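PDB 2W9X: acetylxylan esterase / glucomannan deacetylase from Cellvibrio japonicus, which removes acetyl groups from plant cell wall polysaccharides, deacetylating both xylan and glucomannan with a large preference for glucomannan. Local coordinates for residues Pro29-Gly34 with Ala54-Thr59; Gly34-Glu39 with Tyr48-Pro53; Arg78-Asp83 with Arg110-Thr115; Pro139-Gln144 with Ala187-Tyr192. One frame throughout, in Å; residues are numbered along the deposited sequence.

Contact 1 of 4, residues Pro29-Gly34 with Ala54-Thr59; sequences PLHIGG and AVYFET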
loop_
_atom_site.group_PDB
_atom_site.type_symbol
_atom_site.label_atom_id
_atom_site.label_comp_id
_atom_site.label_asym_id
_atom_site.label_seq_id
_atom_site.Cartn_x
_atom_site.Cartn_y
_atom_site.Cartn_z
ATOM N N PRO B 29 10.602 -38.211 11.289
ATOM C CA PRO B 29 9.961 -37.256 10.372
ATOM C C PRO B 29 10.254 -35.817 10.782
ATOM O O PRO B 29 10.226 -35.487 11.974
ATOM C CB PRO B 29 8.459 -37.547 10.518
ATOM C CG PRO B 29 8.329 -38.424 11.727
ATOM C CD PRO B 29 9.630 -39.144 11.888
ATOM N N LEU B 30 10.538 -34.977 9.789
ATOM C CA LEU B 30 10.918 -33.601 10.037
ATOM C C LEU B 30 10.182 -32.648 9.099
ATOM O O LEU B 30 9.590 -33.075 8.093
ATOM C CB LEU B 30 12.449 -33.449 9.946
ATOM C CG LEU B 30 13.233 -32.892 8.750
ATOM C CD1 LEU B 30 14.703 -33.196 8.970
ATOM C CD2 LEU B 30 12.785 -33.423 7.409
ATOM N N HIS B 31 10.207 -31.370 9.470
ATOM C CA HIS B 31 9.633 -30.271 8.705
ATOM C C HIS B 31 10.754 -29.287 8.384
ATOM O O HIS B 31 11.597 -29.006 9.237
ATOM C CB HIS B 31 8.543 -29.579 9.533
ATOM C CG HIS B 31 8.082 -28.268 8.968
ATOM N ND1 HIS B 31 7.204 -28.181 7.907
ATOM C CD2 HIS B 31 8.372 -26.995 9.317
ATOM C CE1 HIS B 31 6.970 -26.910 7.632
ATOM N NE2 HIS B 31 7.670 -26.169 8.471
ATOM N N ILE B 32 10.760 -28.780 7.155
ATOM C CA ILE B 32 11.814 -27.877 6.677
ATOM C C ILE B 32 11.278 -26.481 6.390
ATOM O O ILE B 32 10.268 -26.318 5.697
ATOM C CB ILE B 32 12.498 -28.404 5.385
ATOM C CG1 ILE B 32 13.079 -29.798 5.599
ATOM C CG2 ILE B 32 13.578 -27.422 4.905
ATOM C CD1 ILE B 32 12.832 -30.757 4.423
ATOM N N GLY B 33 11.965 -25.484 6.937
ATOM C CA GLY B 33 11.772 -24.108 6.526
ATOM C C GLY B 33 12.926 -23.615 5.672
ATOM O O GLY B 33 14.094 -23.868 5.975
ATOM N N GLY B 34 12.596 -22.916 4.589
ATOM C CA GLY B 34 13.619 -22.354 3.731
ATOM C C GLY B 34 13.998 -23.300 2.613
ATOM O O GLY B 34 13.616 -24.490 2.619
ATOM N N ALA B 54 18.774 -18.324 7.170
ATOM C CA ALA B 54 17.643 -18.544 8.092
ATOM C C ALA B 54 16.844 -19.848 7.916
ATOM O O ALA B 54 15.706 -19.960 8.401
ATOM C CB ALA B 54 16.704 -17.314 8.102
ATOM N N VAL B 55 17.451 -20.819 7.231
ATOM C CA VAL B 55 16.905 -22.157 7.062
ATOM C C VAL B 55 16.661 -22.796 8.442
ATOM O O VAL B 55 17.379 -22.499 9.403
ATOM C CB VAL B 55 17.863 -23.026 6.166
ATOM C CG1 VAL B 55 17.590 -24.493 6.303
ATOM C CG2 VAL B 55 17.746 -22.602 4.705
ATOM N N TYR B 56 15.620 -23.623 8.546
ATOM C CA TYR B 56 15.333 -24.341 9.798
ATOM C C TYR B 56 14.743 -25.734 9.595
ATOM O O TYR B 56 14.132 -26.023 8.556
ATOM C CB TYR B 56 14.444 -23.510 10.744
ATOM C CG TYR B 56 13.097 -23.098 10.189
ATOM C CD1 TYR B 56 11.966 -23.896 10.389
ATOM C CD2 TYR B 56 12.949 -21.897 9.482
ATOM C CE1 TYR B 56 10.722 -23.519 9.888
ATOM C CE2 TYR B 56 11.709 -21.509 8.977
ATOM C CZ TYR B 56 10.598 -22.320 9.184
ATOM O OH TYR B 56 9.370 -21.940 8.698
ATOM N N PHE B 57 14.936 -26.581 10.604
ATOM C CA PHE B 57 14.420 -27.955 10.634
ATOM C C PHE B 57 13.722 -28.208 11.972
ATOM O O PHE B 57 14.259 -27.852 13.040
ATOM C CB PHE B 57 15.560 -28.964 10.452
ATOM C CG PHE B 57 16.387 -28.733 9.215
ATOM C CD1 PHE B 57 16.067 -29.378 8.015
ATOM C CD2 PHE B 57 17.494 -27.893 9.248
ATOM C CE1 PHE B 57 16.828 -29.167 6.875
ATOM C CE2 PHE B 57 18.262 -27.678 8.102
ATOM C CZ PHE B 57 17.929 -28.314 6.918
ATOM N N GLU B 58 12.528 -28.800 11.913
ATOM C CA GLU B 58 11.737 -29.066 13.113
ATOM C C GLU B 58 11.369 -30.533 13.218
ATOM O O GLU B 58 11.166 -31.208 12.196
ATOM C CB GLU B 58 10.469 -28.220 13.152
ATOM C CG GLU B 58 10.727 -26.747 13.452
ATOM C CD GLU B 58 9.509 -25.888 13.237
ATOM O OE1 GLU B 58 9.040 -25.297 14.224
ATOM O OE2 GLU B 58 9.012 -25.803 12.089
ATOM N N THR B 59 11.298 -31.016 14.458
ATOM C CA THR B 59 10.786 -32.361 14.744
ATOM C C THR B 59 10.080 -32.446 16.106
ATOM O O THR B 59 10.197 -31.533 16.936
ATOM C CB THR B 59 11.872 -33.454 14.597
ATOM O OG1 THR B 59 11.234 -34.724 14.482
ATOM C CG2 THR B 59 12.831 -33.482 15.786
#

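Contact 2 of 4, residues Gly34-Glu39 with Tyr48-Pro53; sequences GRVLVE and YTYSWP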
loop_
_atom_site.group_PDB
_atom_site.type_symbol
_atom_site.label_atom_id
_atom_site.label_comp_id
_atom_site.label_asym_id
_atom_site.label_seq_id
_atom_site.Cartn_x
_atom_site.Cartn_y
_atom_site.Cartn_z
ATOM N N GLY B 34 12.596 -22.916 4.589
ATOM C CA GLY B 34 13.619 -22.354 3.731
ATOM C C GLY B 34 13.998 -23.300 2.613
ATOM O O GLY B 34 13.616 -24.490 2.619
ATOM N N ARG B 35 14.742 -22.755 1.652
ATOM C CA ARG B 35 15.146 -23.470 0.455
ATOM C C ARG B 35 16.221 -24.483 0.795
ATOM O O ARG B 35 17.274 -24.137 1.322
ATOM C CB ARG B 35 15.647 -22.498 -0.615
ATOM C CG ARG B 35 14.550 -21.693 -1.254
ATOM C CD ARG B 35 15.120 -20.719 -2.248
ATOM N NE ARG B 35 14.066 -20.040 -2.992
ATOM C CZ ARG B 35 14.287 -19.146 -3.948
ATOM N NH1 ARG B 35 15.531 -18.814 -4.284
ATOM N NH2 ARG B 35 13.259 -18.597 -4.578
ATOM N N VAL B 36 15.936 -25.743 0.485
ATOM C CA VAL B 36 16.813 -26.849 0.820
ATOM C C VAL B 36 16.817 -27.822 -0.352
ATOM O O VAL B 36 15.759 -28.158 -0.893
ATOM C CB VAL B 36 16.337 -27.556 2.125
ATOM C CG1 VAL B 36 16.954 -28.916 2.262
ATOM C CG2 VAL B 36 16.665 -26.724 3.352
ATOM N N LEU B 37 18.012 -28.236 -0.759
ATOM C CA LEU B 37 18.182 -29.300 -1.729
ATOM C C LEU B 37 18.130 -30.625 -0.958
ATOM O O LEU B 37 19.044 -30.934 -0.179
ATOM C CB LEU B 37 19.533 -29.162 -2.443
ATOM C CG LEU B 37 19.736 -29.604 -3.905
ATOM C CD1 LEU B 37 21.140 -30.159 -4.092
ATOM C CD2 LEU B 37 18.684 -30.594 -4.428
ATOM N N VAL B 38 17.049 -31.383 -1.148
ATOM C CA VAL B 38 16.902 -32.695 -0.501
ATOM C C VAL B 38 17.386 -33.798 -1.435
ATOM O O VAL B 38 16.896 -33.937 -2.554
ATOM C CB VAL B 38 15.441 -32.971 0.002
ATOM C CG1 VAL B 38 14.963 -31.853 0.933
ATOM C CG2 VAL B 38 14.459 -33.131 -1.155
ATOM N N GLU B 39 18.372 -34.561 -0.982
ATOM C CA GLU B 39 18.905 -35.659 -1.790
ATOM C C GLU B 39 18.790 -36.982 -1.050
ATOM O O GLU B 39 18.859 -37.019 0.178
ATOM C CB GLU B 39 20.352 -35.380 -2.202
ATOM C CG GLU B 39 20.459 -34.246 -3.202
ATOM C CD GLU B 39 21.883 -33.908 -3.558
ATOM O OE1 GLU B 39 22.633 -33.461 -2.667
ATOM O OE2 GLU B 39 22.243 -34.062 -4.740
ATOM N N TYR B 48 20.096 -32.800 3.554
ATOM C CA TYR B 48 19.493 -31.512 3.305
ATOM C C TYR B 48 20.637 -30.516 3.140
ATOM O O TYR B 48 21.379 -30.254 4.087
ATOM C CB TYR B 48 18.577 -31.131 4.477
ATOM C CG TYR B 48 17.628 -32.239 4.886
ATOM C CD1 TYR B 48 16.404 -32.424 4.231
ATOM C CD2 TYR B 48 17.961 -33.125 5.910
ATOM C CE1 TYR B 48 15.530 -33.463 4.601
ATOM C CE2 TYR B 48 17.099 -34.164 6.279
ATOM C CZ TYR B 48 15.884 -34.319 5.630
ATOM O OH TYR B 48 15.039 -35.353 5.998
ATOM N N THR B 49 20.811 -30.027 1.914
ATOM C CA THR B 49 21.833 -29.014 1.585
ATOM C C THR B 49 21.175 -27.633 1.421
ATOM O O THR B 49 20.132 -27.514 0.781
ATOM C CB THR B 49 22.650 -29.429 0.316
ATOM O OG1 THR B 49 23.186 -30.739 0.510
ATOM C CG2 THR B 49 23.810 -28.479 0.035
ATOM N N TYR B 50 21.776 -26.601 2.018
ATOM C CA TYR B 50 21.200 -25.240 2.038
ATOM C C TYR B 50 22.276 -24.153 1.927
ATOM O O TYR B 50 23.437 -24.393 2.237
ATOM C CB TYR B 50 20.386 -25.034 3.326
ATOM C CG TYR B 50 21.084 -25.632 4.510
ATOM C CD1 TYR B 50 20.859 -26.974 4.874
ATOM C CD2 TYR B 50 22.033 -24.890 5.225
ATOM C CE1 TYR B 50 21.541 -27.543 5.953
ATOM C CE2 TYR B 50 22.715 -25.442 6.292
ATOM C CZ TYR B 50 22.469 -26.768 6.649
ATOM O OH TYR B 50 23.148 -27.306 7.706
ATOM N N SER B 51 21.885 -22.951 1.495
ATOM C CA SER B 51 22.813 -21.800 1.475
ATOM C C SER B 51 22.146 -20.444 1.730
ATOM O O SER B 51 22.792 -19.515 2.242
ATOM C CB SER B 51 23.615 -21.750 0.175
ATOM O OG SER B 51 22.742 -21.705 -0.929
ATOM N N TRP B 52 20.862 -20.326 1.378
ATOM C CA TRP B 52 20.104 -19.106 1.657
ATOM C C TRP B 52 19.985 -18.935 3.186
ATOM O O TRP B 52 20.047 -19.923 3.927
ATOM C CB TRP B 52 18.723 -19.141 0.994
ATOM C CG TRP B 52 18.728 -18.996 -0.512
ATOM C CD1 TRP B 52 18.599 -19.998 -1.418
ATOM C CD2 TRP B 52 18.862 -17.778 -1.280
ATOM N NE1 TRP B 52 18.646 -19.497 -2.702
ATOM C CE2 TRP B 52 18.807 -18.140 -2.649
ATOM C CE3 TRP B 52 19.031 -16.427 -0.947
ATOM C CZ2 TRP B 52 18.904 -17.196 -3.691
ATOM C CZ3 TRP B 52 19.128 -15.480 -1.989
ATOM C CH2 TRP B 52 19.058 -15.877 -3.347
ATOM N N PRO B 53 19.845 -17.683 3.667
ATOM C CA PRO B 53 19.848 -17.503 5.128
ATOM C C PRO B 53 18.639 -18.128 5.852
ATOM O O PRO B 53 17.622 -18.427 5.216
ATOM C CB PRO B 53 19.840 -15.975 5.315
ATOM C CG PRO B 53 19.872 -15.350 3.959
ATOM C CD PRO B 53 19.692 -16.421 2.918
HETATM O O HOH W 1 19.282 -23.133 0.363
HETATM O O HOH W 2 21.370 -32.711 -0.079
#

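Contact 3 of 4, residues Arg78-Asp83 with Arg110-Thr115; sequences RLIVDD and RLEKLT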
loop_
_atom_site.group_PDB
_atom_site.type_symbol
_atom_site.label_atom_id
_atom_site.label_comp_id
_atom_site.label_asym_id
_atom_site.label_seq_id
_atom_site.Cartn_x
_atom_site.Cartn_y
_atom_site.Cartn_z
ATOM N N ARG B 78 21.468 -22.166 16.077
ATOM C CA ARG B 78 20.923 -22.380 17.405
ATOM C C ARG B 78 19.913 -23.532 17.420
ATOM O O ARG B 78 19.222 -23.803 16.418
ATOM C CB ARG B 78 20.387 -21.083 18.037
ATOM C CG ARG B 78 19.128 -20.534 17.420
ATOM C CD ARG B 78 18.823 -19.123 17.914
ATOM N NE ARG B 78 17.505 -18.719 17.415
ATOM C CZ ARG B 78 16.917 -17.556 17.651
ATOM N NH1 ARG B 78 15.711 -17.333 17.151
ATOM N NH2 ARG B 78 17.522 -16.623 18.377
ATOM N N LEU B 79 19.875 -24.226 18.554
ATOM C CA LEU B 79 18.978 -25.353 18.761
ATOM C C LEU B 79 17.971 -25.016 19.849
ATOM O O LEU B 79 18.346 -24.656 20.959
ATOM C CB LEU B 79 19.777 -26.610 19.122
ATOM C CG LEU B 79 19.055 -27.935 19.393
ATOM C CD1 LEU B 79 18.385 -28.440 18.135
ATOM C CD2 LEU B 79 20.055 -28.968 19.892
ATOM N N ILE B 80 16.689 -25.139 19.520
ATOM C CA ILE B 80 15.629 -24.796 20.455
ATOM C C ILE B 80 14.826 -26.044 20.835
ATOM O O ILE B 80 14.067 -26.580 20.019
ATOM C CB ILE B 80 14.714 -23.684 19.884
ATOM C CG1 ILE B 80 15.555 -22.477 19.438
ATOM C CG2 ILE B 80 13.648 -23.285 20.900
ATOM C CD1 ILE B 80 14.807 -21.451 18.577
ATOM N N VAL B 81 15.019 -26.495 22.077
ATOM C CA VAL B 81 14.326 -27.657 22.621
ATOM C C VAL B 81 13.190 -27.178 23.528
ATOM O O VAL B 81 13.439 -26.532 24.547
ATOM C CB VAL B 81 15.303 -28.585 23.397
ATOM C CG1 VAL B 81 14.566 -29.777 24.015
ATOM C CG2 VAL B 81 16.410 -29.082 22.484
ATOM N N ASP B 82 11.950 -27.487 23.137
ATOM C CA ASP B 82 10.734 -27.119 23.886
ATOM C C ASP B 82 10.607 -25.621 24.254
ATOM O O ASP B 82 10.516 -24.746 23.376
ATOM C CB ASP B 82 10.587 -28.014 25.128
ATOM C CG ASP B 82 10.433 -29.476 24.770
ATOM O OD1 ASP B 82 9.567 -29.791 23.929
ATOM O OD2 ASP B 82 11.180 -30.311 25.325
ATOM N N ASP B 83 10.592 -25.337 25.550
ATOM C CA ASP B 83 10.445 -23.968 26.044
ATOM C C ASP B 83 11.764 -23.420 26.603
ATOM O O ASP B 83 11.780 -22.392 27.298
ATOM C CB ASP B 83 9.329 -23.914 27.101
ATOM C CG ASP B 83 9.092 -25.263 27.767
ATOM O OD1 ASP B 83 9.818 -25.600 28.735
ATOM O OD2 ASP B 83 8.172 -25.993 27.321
ATOM N N ARG B 110 13.565 -27.460 17.374
ATOM C CA ARG B 110 13.763 -26.576 16.221
ATOM C C ARG B 110 15.240 -26.186 16.096
ATOM O O ARG B 110 15.815 -25.616 17.026
ATOM C CB ARG B 110 12.897 -25.318 16.387
ATOM C CG ARG B 110 12.921 -24.334 15.216
ATOM C CD ARG B 110 11.957 -23.189 15.469
ATOM N NE ARG B 110 12.002 -22.181 14.410
ATOM C CZ ARG B 110 11.055 -21.994 13.495
ATOM N NH1 ARG B 110 9.958 -22.741 13.482
ATOM N NH2 ARG B 110 11.200 -21.035 12.592
ATOM N N LEU B 111 15.849 -26.516 14.959
ATOM C CA LEU B 111 17.230 -26.133 14.666
ATOM C C LEU B 111 17.205 -24.986 13.657
ATOM O O LEU B 111 16.505 -25.082 12.636
ATOM C CB LEU B 111 18.000 -27.331 14.093
ATOM C CG LEU B 111 19.360 -27.104 13.415
ATOM C CD1 LEU B 111 20.478 -26.911 14.436
ATOM C CD2 LEU B 111 19.695 -28.251 12.448
ATOM N N GLU B 112 17.949 -23.908 13.936
ATOM C CA GLU B 112 17.970 -22.738 13.037
ATOM C C GLU B 112 19.376 -22.315 12.615
ATOM O O GLU B 112 20.265 -22.166 13.447
ATOM C CB GLU B 112 17.270 -21.527 13.690
ATOM C CG GLU B 112 15.795 -21.751 14.047
ATOM C CD GLU B 112 15.154 -20.602 14.799
ATOM O OE1 GLU B 112 15.860 -19.733 15.371
ATOM O OE2 GLU B 112 13.910 -20.570 14.823
ATOM N N LYS B 113 19.556 -22.097 11.316
ATOM C CA LYS B 113 20.756 -21.450 10.777
ATOM C C LYS B 113 20.722 -19.943 11.113
ATOM O O LYS B 113 19.687 -19.284 10.976
ATOM C CB LYS B 113 20.827 -21.687 9.266
ATOM C CG LYS B 113 21.920 -20.962 8.498
ATOM C CD LYS B 113 21.466 -20.833 7.044
ATOM C CE LYS B 113 22.581 -21.037 6.041
ATOM N NZ LYS B 113 23.420 -19.840 5.856
ATOM N N LEU B 114 21.860 -19.421 11.570
ATOM C CA LEU B 114 21.974 -18.023 12.004
ATOM C C LEU B 114 22.752 -17.194 10.999
ATOM O O LEU B 114 22.442 -16.038 10.762
ATOM C CB LEU B 114 22.714 -17.971 13.352
ATOM C CG LEU B 114 21.968 -18.123 14.671
ATOM C CD1 LEU B 114 20.735 -18.963 14.591
ATOM C CD2 LEU B 114 22.889 -18.557 15.802
ATOM N N THR B 115 23.776 -17.801 10.413
ATOM C CA THR B 115 24.781 -17.075 9.646
ATOM C C THR B 115 24.497 -17.075 8.136
ATOM O O THR B 115 23.639 -17.816 7.651
ATOM C CB THR B 115 26.169 -17.662 9.900
ATOM O OG1 THR B 115 26.095 -19.087 9.805
ATOM C CG2 THR B 115 26.689 -17.275 11.293
#

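Contact 4 of 4, residues Pro139-Gln144 with Ala187-Tyr192; sequences PKRKRQ and AFDADY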
loop_
_atom_site.group_PDB
_atom_site.type_symbol
_atom_site.label_atom_id
_atom_site.label_comp_id
_atom_site.label_asym_id
_atom_site.label_seq_id
_atom_site.Cartn_x
_atom_site.Cartn_y
_atom_site.Cartn_z
ATOM N N PRO B 139 4.597 -29.282 12.802
ATOM C CA PRO B 139 3.795 -28.078 12.575
ATOM C C PRO B 139 3.103 -28.077 11.211
ATOM O O PRO B 139 3.727 -28.392 10.191
ATOM C CB PRO B 139 4.825 -26.949 12.653
ATOM C CG PRO B 139 5.991 -27.538 13.382
ATOM C CD PRO B 139 6.027 -28.955 12.966
ATOM N N LYS B 140 1.813 -27.749 11.219
ATOM C CA LYS B 140 1.006 -27.654 10.005
ATOM C C LYS B 140 0.609 -26.191 9.806
ATOM O O LYS B 140 -0.556 -25.828 9.940
ATOM N N ARG B 141 1.586 -25.358 9.494
ATOM C CA ARG B 141 1.356 -23.915 9.377
ATOM C C ARG B 141 0.700 -23.570 8.038
ATOM O O ARG B 141 1.238 -23.886 6.975
ATOM C CB ARG B 141 2.668 -23.140 9.575
ATOM C CG ARG B 141 3.453 -23.598 10.782
ATOM C CD ARG B 141 4.626 -22.703 11.101
ATOM N NE ARG B 141 5.158 -23.037 12.425
ATOM C CZ ARG B 141 6.288 -23.708 12.642
ATOM N NH1 ARG B 141 7.042 -24.102 11.615
ATOM N NH2 ARG B 141 6.663 -23.996 13.894
ATOM N N LYS B 142 -0.478 -22.950 8.098
ATOM C CA LYS B 142 -1.202 -22.554 6.891
ATOM C C LYS B 142 -0.603 -21.266 6.348
ATOM O O LYS B 142 -0.520 -21.065 5.134
ATOM C CB LYS B 142 -2.696 -22.372 7.173
ATOM N N ARG B 143 -0.169 -20.406 7.260
ATOM C CA ARG B 143 0.424 -19.129 6.899
ATOM C C ARG B 143 1.840 -19.318 6.388
ATOM O O ARG B 143 2.619 -20.107 6.942
ATOM C CB ARG B 143 0.409 -18.184 8.090
ATOM C CG ARG B 143 -0.980 -17.896 8.577
ATOM C CD ARG B 143 -0.950 -17.228 9.917
ATOM N NE ARG B 143 -2.309 -16.992 10.385
ATOM C CZ ARG B 143 -2.623 -16.320 11.484
ATOM N NH1 ARG B 143 -1.677 -15.806 12.254
ATOM N NH2 ARG B 143 -3.896 -16.164 11.810
ATOM N N GLN B 144 2.142 -18.611 5.304
ATOM C CA GLN B 144 3.457 -18.629 4.680
ATOM C C GLN B 144 3.832 -17.214 4.249
ATOM O O GLN B 144 3.016 -16.491 3.654
ATOM C CB GLN B 144 3.470 -19.558 3.468
ATOM C CG GLN B 144 3.260 -21.034 3.767
ATOM C CD GLN B 144 3.327 -21.874 2.506
ATOM O OE1 GLN B 144 3.167 -21.359 1.391
ATOM N NE2 GLN B 144 3.571 -23.166 2.672
ATOM N N ALA B 187 5.471 -14.100 14.826
ATOM C CA ALA B 187 4.305 -13.436 15.430
ATOM C C ALA B 187 2.986 -13.952 14.844
ATOM O O ALA B 187 1.935 -13.848 15.479
ATOM C CB ALA B 187 4.401 -11.911 15.288
ATOM N N PHE B 188 3.045 -14.517 13.640
ATOM C CA PHE B 188 1.854 -15.048 12.982
ATOM C C PHE B 188 1.863 -16.582 12.894
ATOM O O PHE B 188 0.958 -17.168 12.305
ATOM C CB PHE B 188 1.695 -14.435 11.581
ATOM C CG PHE B 188 1.429 -12.953 11.587
ATOM C CD1 PHE B 188 0.145 -12.462 11.835
ATOM C CD2 PHE B 188 2.458 -12.040 11.330
ATOM C CE1 PHE B 188 -0.114 -11.074 11.849
ATOM C CE2 PHE B 188 2.214 -10.650 11.339
ATOM C CZ PHE B 188 0.925 -10.165 11.595
ATOM N N ASP B 189 2.882 -17.213 13.483
ATOM C CA ASP B 189 3.134 -18.650 13.338
ATOM C C ASP B 189 3.092 -19.110 11.876
ATOM O O ASP B 189 2.418 -20.084 11.531
ATOM C CB ASP B 189 2.184 -19.486 14.217
ATOM C CG ASP B 189 2.578 -20.950 14.278
ATOM O OD1 ASP B 189 3.792 -21.256 14.178
ATOM O OD2 ASP B 189 1.665 -21.798 14.419
ATOM N N ALA B 190 3.825 -18.393 11.030
ATOM C CA ALA B 190 3.924 -18.736 9.611
ATOM C C ALA B 190 5.265 -19.357 9.309
ATOM O O ALA B 190 6.266 -19.038 9.939
ATOM C CB ALA B 190 3.729 -17.494 8.746
ATOM N N ASP B 191 5.286 -20.260 8.340
ATOM C CA ASP B 191 6.559 -20.717 7.817
ATOM C C ASP B 191 7.193 -19.606 6.992
ATOM O O ASP B 191 6.493 -18.726 6.479
ATOM C CB ASP B 191 6.386 -22.011 7.014
ATOM C CG ASP B 191 6.267 -23.220 7.908
ATOM O OD1 ASP B 191 7.157 -23.437 8.766
ATOM O OD2 ASP B 191 5.266 -23.942 7.764
ATOM N N TYR B 192 8.519 -19.597 6.900
ATOM C CA TYR B 192 9.177 -18.502 6.192
ATOM C C TYR B 192 10.362 -18.942 5.385
ATOM O O TYR B 192 11.033 -19.917 5.733
ATOM C CB TYR B 192 9.599 -17.361 7.150
ATOM C CG TYR B 192 10.485 -17.768 8.324
ATOM C CD1 TYR B 192 11.879 -17.716 8.234
ATOM C CD2 TYR B 192 9.921 -18.167 9.544
ATOM C CE1 TYR B 192 12.689 -18.078 9.318
ATOM C CE2 TYR B 192 10.718 -18.506 10.636
ATOM C CZ TYR B 192 12.090 -18.459 10.520
ATOM O OH TYR B 192 12.850 -18.813 11.607
HETATM O O HOH W 3 3.969 -26.093 8.665
HETATM O O HOH W 4 3.527 -24.022 5.748
HETATM O O HOH W 5 0.079 -20.729 10.612
#

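Contact 1 of 4, residues Pro29-Gly34 with Ala54-Thr59
Four backbone hydrogen bonds join His31 to Glu58 and Gly33 to Tyr56, each residue both giving and receiving one, among them Gly33 N to Tyr56 O at 2.8 Å. A side chain extends the series, Thr59 OG1 donating to Pro29 O over 2.8 Å with its hydroxyl anti to the backbone N (chi1 -162°). Between these bonded pairs, CA-H groups of Leu30, Ile32, Val55 and Phe57 point at carbonyl oxygens of the facing segment. This is an antiparallel pairing in the beta-sheet domain at the N-terminal side of the carbohydrate esterase family 2 fold, strand 31-33 lining the edge of strand 56-62. The aromatic contact is a CH-pi one: Gly33 CA sits over the face of the Tyr56 ring, 3.5 Å from its centroid. That ring folds back over strand 31-33 because its CG lies between the backbone N and carbonyl carbon (chi1 59°). On the same face His31 and Glu58 run side by side, with Glu58 OE2 at the imidazole edge, 3.1 Å from His31 CD2. The polar ends look further: His31 NE2 and Tyr56 OH both bond to Asp191, and the Glu58 carboxylate forms salt bridges with Arg141 and Arg110. Apolar packing occupies the other face, where Ile32 CG1 comes within 3.9 Å of Phe57 CD1 and Leu30 CD1 lies alongside the same ring.

Contact 2 of 4, residues Gly34-Glu39 with Tyr48-Pro53
Leu37 and Thr49 exchange two backbone hydrogen bonds, Leu37 N to Thr49 O at 2.7 Å and the return bond from Thr49 N to Leu37 O. They fix the beta hairpin of strands 37-39 and 47-50, at one edge of a five-stranded antiparallel sheet. On the face of Val36, Val38 and Tyr48, the tyrosine ring is met at its edge by two valine methyls. Val38 CG1, anti to the carbonyl carbon (chi1 -55°), reaches Tyr48 CD1 at 3.6 Å, while Val36 CG1 presses on Tyr48 CB. The two branches of Val36 are divided between neighbours: CG1 serves Tyr48, and CG2 lies beside Tyr50 CB. Tyr50 CG sits between the backbone N and the carbonyl carbon (chi1 41°), which turns the ring away from strand 37-39, and its hydroxyl bonds to Asp72.

Beyond the paired residues, Arg35 and Trp52 run side by side in the same direction. The arginine is extended from CG to NE, which lays CD 3.6 Å from Trp52 CD1 and carries the guanidinium to the indole for an off-centre cation-pi contact. The two planes stand almost perpendicular, 84° apart, with Trp52 NE1 at the guanidinium edge. Both nitrogens have partners in the esterase domain: Arg35 NH1 bonds to Tyr219 O and Trp52 NE1 to Tyr221 O. The Trp52 side chain lies about 11 Å from that of Ser151, the inferred nucleophile. One water accepts from Ser51 N; a second lies within hydrogen-bonding distance of Leu37 O, Glu39 OE1 and Thr49 OG1, the last at 2.7 Å.

Contact 3 of 4, residues Arg78-Asp83 with Arg110-Thr115
Arg78 binds Glu112 side-on through two nitrogens that converge on a single carboxylate oxygen: NE lies 2.8 Å from Glu112 OE1 and NH1 3.0 Å from the same atom. NE approaches nearly along the C-O axis, whereas NH1 uses the syn lone pair, and the guanidinium and carboxylate planes are only 26° apart. With CG between its backbone N and carbonyl carbon (chi1 70°) and the chain extended beyond it, Arg78 runs alongside Glu112 and lays CG against Leu114 CD1 at 3.6 Å. The other carboxylate oxygen, Glu112 OE2, takes Arg110 NE in a second salt bridge, modelled unusually short at 2.5 Å. Glu112 thus joins two arginines, probably offsetting their like charges, and Lys186 adds a further salt bridge to OE2. Arg110 carries its extended chain away from strand 76-81 to Glu58 and Tyr192. Ile80 lies on the same face and sets CD1 against the Glu112 carboxylate.

Paired backbone hydrogen bonds link Arg78 with Glu112 and Ile80 with Arg110 in antiparallel register. Leu79 and Leu111 occupy the opposite face, on Leu68 of strand 67-72. Strand 108-113 lies between 76-81 and 56-62, while 87-93 pairs with the far edge of 76-81.

Contact 4 of 4, residues Pro139-Gln144 with Ala187-Tyr192
Arg141 crosses both Asp189 and Asp191 at about a right angle, tying the segment that leads from the N-terminal beta domain into strand 144-149 to the start of strand 191-196. These are neighbouring parallel strands of the SGNH (GDSL-type) esterase sheet, and Asp189 precedes the second of them in a Schellman motif that ends helix 180-187. The guanidinium spreads its edge between two carboxylates. NE meets Asp189 OD1 at 2.8 Å from above the carboxylate plane; NH1 meets Asp191 OD1 at 2.9 Å on the syn side but well out of plane. Both carboxylates stand steeply to the guanidinium, at 81° and 76°, and Pro139 CB lies over one of its faces. NH1 also forms a salt bridge with Glu58, while Tyr56 and His31 bond to Asp191 OD1.

Arg143 uses an extended chain to bring NH1 to Phe188 O, 3.0 Å away, and the same nitrogen lies at the edge of the Phe188 ring. Its CB packs on Ala190 CB, and its carbonyl accepts from Asp191 N. The Gln144 amide bonds to Lys236 N and His234 O. Two waters hold Asp191 OD2: one also donates to Pro139 O, the other to Arg141 O while accepting from Gln144 NE2 at 3.2 Å.

Contacts 1, 2 and 3 lie within the N-terminal beta domain, and contact 4 is at its boundary with the esterase domain. Contact 2 falls between the two segments of contact 1 in sequence and shares Gly34 with it, their centres about 10 Å apart; contact 3 and then contact 4 follow along the chain. Contacts 1 and 3 belong to one antiparallel sheet through the adjacent strands 56-62 and 108-113, whereas contact 2 lies at the edge of a second, five-stranded one. Contact 4 is centred about 12 Å from contact 1 and about 16 Å from contact 3. A salt bridge and hydrogen bonds join it to contact 1 and a probable hydrogen bond to contact 3, consistent with a polar network across the domain boundary.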